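Local coordinates for triosephosphate isomerase (Toxoplasma gondii, PDB 5UPR), which probably interconverts D-glyceraldehyde 3-phosphate and dihydroxyacetone phosphate as a homodimeric isomerase of glycolysis and gluconeogenesis, at residues 65-70 and 93-98; 86-91 and 128-133. All blocks are in the same frame, centred on the assembly; numbering follows the deposited sequence.

Interaction 1: residues 65-70 and 93-98; sequences VQVAAQ and KNIPWV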
# COMPACT_ATOMS: atom_id res chain seq x y z
N VAL A 65 12.38 -16.22 12.14
CA VAL A 65 11.24 -15.64 11.39
C VAL A 65 11.49 -14.16 11.09
O VAL A 65 11.79 -13.40 11.99
CB VAL A 65 9.89 -15.79 12.09
CG1 VAL A 65 8.77 -15.28 11.21
CG2 VAL A 65 9.66 -17.27 12.45
N GLN A 66 11.39 -13.78 9.84
CA GLN A 66 11.58 -12.42 9.40
C GLN A 66 10.27 -11.89 8.86
O GLN A 66 9.38 -12.64 8.51
CB GLN A 66 12.67 -12.40 8.34
CG GLN A 66 14.05 -12.80 8.83
CD GLN A 66 15.12 -12.45 7.84
OE1 GLN A 66 15.21 -13.05 6.81
NE2 GLN A 66 15.89 -11.42 8.14
N VAL A 67 10.18 -10.57 8.77
CA VAL A 67 8.93 -9.92 8.32
C VAL A 67 9.10 -9.37 6.91
O VAL A 67 10.21 -9.03 6.49
CB VAL A 67 8.41 -8.86 9.27
CG1 VAL A 67 8.34 -9.42 10.67
CG2 VAL A 67 9.36 -7.66 9.31
N ALA A 68 8.00 -9.29 6.19
CA ALA A 68 7.93 -8.73 4.84
C ALA A 68 6.77 -7.76 4.65
O ALA A 68 5.72 -7.96 5.27
CB ALA A 68 7.76 -9.83 3.82
N ALA A 69 6.91 -6.80 3.74
CA ALA A 69 5.75 -6.11 3.25
C ALA A 69 5.20 -6.87 2.04
O ALA A 69 5.95 -7.56 1.35
CB ALA A 69 6.13 -4.65 2.85
N GLN A 70 3.91 -6.67 1.75
CA GLN A 70 3.21 -7.33 0.61
C GLN A 70 3.37 -6.63 -0.75
O GLN A 70 2.83 -7.15 -1.76
CB GLN A 70 1.71 -7.44 0.95
CG GLN A 70 1.39 -8.41 2.09
CD GLN A 70 -0.11 -8.47 2.45
OE1 GLN A 70 -0.98 -8.06 1.62
NE2 GLN A 70 -0.42 -8.99 3.65
N LYS A 93 12.92 1.01 8.13
CA LYS A 93 12.09 0.51 9.21
C LYS A 93 12.52 -0.93 9.62
O LYS A 93 11.84 -1.58 10.42
CB LYS A 93 10.61 0.58 8.76
CG LYS A 93 9.52 0.18 9.73
CD LYS A 93 9.58 0.97 11.00
CE LYS A 93 8.34 0.72 11.90
NZ LYS A 93 8.68 1.05 13.33
N ASN A 94 13.68 -1.41 9.11
CA ASN A 94 14.20 -2.76 9.42
C ASN A 94 13.33 -3.94 8.98
O ASN A 94 13.32 -4.97 9.59
CB ASN A 94 14.54 -2.92 10.90
CG ASN A 94 15.34 -1.77 11.44
OD1 ASN A 94 16.48 -1.52 11.05
ND2 ASN A 94 14.73 -1.05 12.40
N ILE A 95 12.61 -3.76 7.90
CA ILE A 95 11.85 -4.81 7.26
C ILE A 95 12.76 -5.40 6.18
O ILE A 95 13.09 -4.68 5.23
CB ILE A 95 10.55 -4.24 6.68
CG1 ILE A 95 9.68 -3.65 7.79
CG2 ILE A 95 9.81 -5.33 5.88
CD1 ILE A 95 8.59 -2.71 7.31
N PRO A 96 13.15 -6.71 6.30
CA PRO A 96 14.16 -7.19 5.32
C PRO A 96 13.62 -7.71 4.00
O PRO A 96 14.41 -7.78 3.06
CB PRO A 96 14.90 -8.29 6.08
CG PRO A 96 13.97 -8.70 7.19
CD PRO A 96 13.00 -7.60 7.46
N TRP A 97 12.31 -8.00 3.89
CA TRP A 97 11.75 -8.63 2.72
C TRP A 97 10.56 -7.88 2.17
O TRP A 97 9.82 -7.25 2.91
CB TRP A 97 11.27 -10.07 3.02
CG TRP A 97 12.38 -11.03 3.22
CD1 TRP A 97 12.99 -11.29 4.38
CD2 TRP A 97 12.99 -11.89 2.25
NE1 TRP A 97 13.96 -12.22 4.22
CE2 TRP A 97 14.02 -12.59 2.91
CE3 TRP A 97 12.80 -12.10 0.88
CZ2 TRP A 97 14.85 -13.50 2.28
CZ3 TRP A 97 13.65 -13.00 0.22
CH2 TRP A 97 14.64 -13.69 0.92
N VAL A 98 10.35 -8.02 0.86
CA VAL A 98 9.13 -7.61 0.20
C VAL A 98 8.64 -8.69 -0.78
O VAL A 98 9.46 -9.36 -1.41
CB VAL A 98 9.30 -6.30 -0.58
CG1 VAL A 98 9.49 -5.19 0.44
CG2 VAL A 98 10.42 -6.32 -1.61
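The indole of Trp97 meets the side-chain amide of Gln66 at its edge: NE1 donates to Gln66 OE1 over 3.0 Å, with an N-H...O angle of 161°. OE1 lies almost in the indole plane, whereas NE1 stands well above the plane of the amide carbonyl, because the two flat groups are turned 82° against each other. With its CG anti to the carbonyl carbon (chi1 -65°), Gln66 crosses the indole edge obliquely, and NE2 rests 3.5 Å from Pro96 CG. High B-factors at Gln66 mean that this polar grip is less sharply defined than the backbone pairing. Elsewhere the ring system of Trp97 meets Phe11 edge-to-face and touches Val45 and Ile135. Ala68 pairs in parallel with Trp97, and their CB atoms, on the same side of the sheet, approach to 3.6 Å. Ala69 N binds Trp97 O at 3.1 Å, and Ala68 CA lies equally near that oxygen, a CA-H...O contact. On the other side of the sheet, Ala69 CB faces Val98 CG1 at 4.2 Å. Just ahead of strand 97-100, Pro96 CD lies 3.3 Å from Val67 O, and Val67 CG2 touches both Ile95 and Pro96; Val67 and Ile95 also reach helix 53-59. Strands 65-69 and 97-100, paired in parallel and connected through helix 87-92, form a beta-alpha-beta unit, the repeating element of the TIM barrel.

Interaction 2: residues 86-91 and 128-133; sequences SPKMIK and LNEGLS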
# COMPACT_ATOMS: atom_id res chain seq x y z
N SER A 86 7.85 3.27 -0.07
CA SER A 86 9.06 3.06 -0.87
C SER A 86 9.98 2.00 -0.26
O SER A 86 9.97 1.73 0.97
CB SER A 86 9.81 4.37 -1.02
OG SER A 86 10.27 4.85 0.23
N PRO A 87 10.84 1.39 -1.12
CA PRO A 87 11.75 0.39 -0.55
C PRO A 87 12.72 1.01 0.45
O PRO A 87 13.14 0.34 1.40
CB PRO A 87 12.46 -0.16 -1.78
CG PRO A 87 12.18 0.83 -2.91
CD PRO A 87 10.83 1.39 -2.60
N LYS A 88 13.08 2.26 0.25
CA LYS A 88 14.01 2.92 1.20
C LYS A 88 13.33 3.03 2.55
O LYS A 88 13.96 2.76 3.57
CB LYS A 88 14.40 4.28 0.65
CG LYS A 88 15.40 5.05 1.49
CD LYS A 88 15.76 6.34 0.72
CE LYS A 88 16.39 7.36 1.58
NZ LYS A 88 17.81 7.13 1.66
N MSE A 89 12.05 3.42 2.58
CA MSE A 89 11.30 3.50 3.85
C MSE A 89 11.23 2.16 4.54
O MSE A 89 11.41 2.05 5.79
CB MSE A 89 9.88 4.02 3.53
CG MSE A 89 9.06 4.16 4.79
SE MSE A 89 7.23 4.65 4.40
CE MSE A 89 7.51 6.55 4.04
N ILE A 90 10.91 1.13 3.73
CA ILE A 90 10.70 -0.23 4.25
C ILE A 90 12.04 -0.70 4.87
O ILE A 90 12.09 -1.16 5.99
CB ILE A 90 10.18 -1.16 3.13
CG1 ILE A 90 8.71 -0.79 2.80
CG2 ILE A 90 10.23 -2.62 3.53
CD1 ILE A 90 8.24 -1.34 1.46
N LYS A 91 13.14 -0.52 4.15
CA LYS A 91 14.44 -0.94 4.65
C LYS A 91 14.85 -0.20 5.94
O LYS A 91 15.36 -0.80 6.88
CB LYS A 91 15.52 -0.73 3.56
CG LYS A 91 16.94 -1.09 3.98
CD LYS A 91 17.04 -2.58 4.19
CE LYS A 91 18.41 -3.01 4.72
NZ LYS A 91 18.46 -4.45 4.47
N LEU A 128 15.87 -3.94 -4.64
CA LEU A 128 17.25 -4.45 -4.53
C LEU A 128 18.26 -3.34 -4.37
O LEU A 128 19.21 -3.47 -3.58
CB LEU A 128 17.57 -5.30 -5.76
CG LEU A 128 16.79 -6.57 -6.02
CD1 LEU A 128 17.19 -7.14 -7.39
CD2 LEU A 128 16.98 -7.54 -4.84
N ASN A 129 18.10 -2.24 -5.11
CA ASN A 129 18.96 -1.04 -4.93
C ASN A 129 18.98 -0.57 -3.48
O ASN A 129 19.95 -0.05 -3.07
CB ASN A 129 18.52 0.16 -5.76
CG ASN A 129 18.80 0.03 -7.26
OD1 ASN A 129 19.55 -0.87 -7.74
ND2 ASN A 129 18.20 0.96 -8.03
N GLU A 130 17.89 -0.70 -2.73
CA GLU A 130 17.86 -0.25 -1.33
C GLU A 130 18.19 -1.37 -0.33
O GLU A 130 17.91 -1.21 0.85
CB GLU A 130 16.50 0.35 -1.01
CG GLU A 130 16.21 1.61 -1.78
CD GLU A 130 17.05 2.81 -1.38
OE1 GLU A 130 17.54 2.90 -0.21
OE2 GLU A 130 17.19 3.69 -2.25
N GLY A 131 18.78 -2.47 -0.79
CA GLY A 131 19.19 -3.53 0.14
C GLY A 131 18.09 -4.50 0.63
O GLY A 131 18.36 -5.29 1.50
N LEU A 132 16.90 -4.50 0.01
CA LEU A 132 15.89 -5.47 0.39
C LEU A 132 16.11 -6.80 -0.30
O LEU A 132 16.76 -6.86 -1.35
CB LEU A 132 14.45 -4.99 0.03
CG LEU A 132 14.00 -3.72 0.80
CD1 LEU A 132 12.70 -3.23 0.22
CD2 LEU A 132 13.84 -4.04 2.31
N SER A 133 15.61 -7.88 0.33
CA SER A 133 15.36 -9.14 -0.37
C SER A 133 13.92 -9.21 -0.88
O SER A 133 13.02 -8.65 -0.30
CB SER A 133 15.67 -10.32 0.56
OG SER A 133 17.05 -10.34 0.83
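This is a partly buried contact on the outer layer of the barrel, where helix 87-92 packs against the turn that ends helix 117-129 and leads into strand 133-138. Its apolar part centres on Leu132, whose two methyls are divided between partners: CD1 meets Pro87 CB at 3.7 Å, while CD2 lies 4.1 Å from Ile90 CG2 and 3.9 Å from Lys91 CB. Leu132 also touches Val98, which ties the helix contact to the barrel wall. Lys91 runs past Leu132 in the opposite direction. Its CG, anti to the backbone N, passes 3.3 Å from Glu130 O, and the bend at chi2 (67°) then turns the rest of the chain so that NZ donates a hydrogen bond to Gly131 O at 3.1 Å; the ammonium approaches from above that carbonyl plane, 57° out of it. Glu130 also bends at chi2 (-69°), laying its carboxylate across the stem of Lys88, with OE1 3.5 Å from Lys88 CG. Lys88 NZ stays 4.6 Å from Glu130 OE1, too far for a salt bridge, so any attraction is probably a longer-range one; OE2 is hydrogen-bonded by Gln76. At the start of helix 87-92, Ser86 is the N-cap, its OG accepting from Met89 N, a selenomethionine here. Gly131, at positive phi, is the C-prime residue of a Schellman motif, with Leu132 N returning to Ala127 O. A Schellman-ended helix leading straight into a strand is characteristic of an alpha-to-beta turn in the TIM barrel.

Helix 87-92 and strand 97-100 follow strand 65-69 in the chain, so interaction 1 joins the two strands of this unit, whereas interaction 2 braces its helix against the C-terminal end of helix 117-129. Interaction 1 is mostly buried and relies on parallel strand pairing with close apolar packing. Interaction 2 is nearer the surface, where a leucine packs on the helix beside one lysine stem, while a carboxylate lies against another and a carbonyl oxygen takes an ammonium. The two meet at the barrel wall: Val98 N to Ser133 O and Pro96 O to Ser133 N, each 3.0 Å, are probable hydrogen bonds, and Trp97 packs on Ser133. Leu51 of the second subunit touches both Ile95 and Ile90.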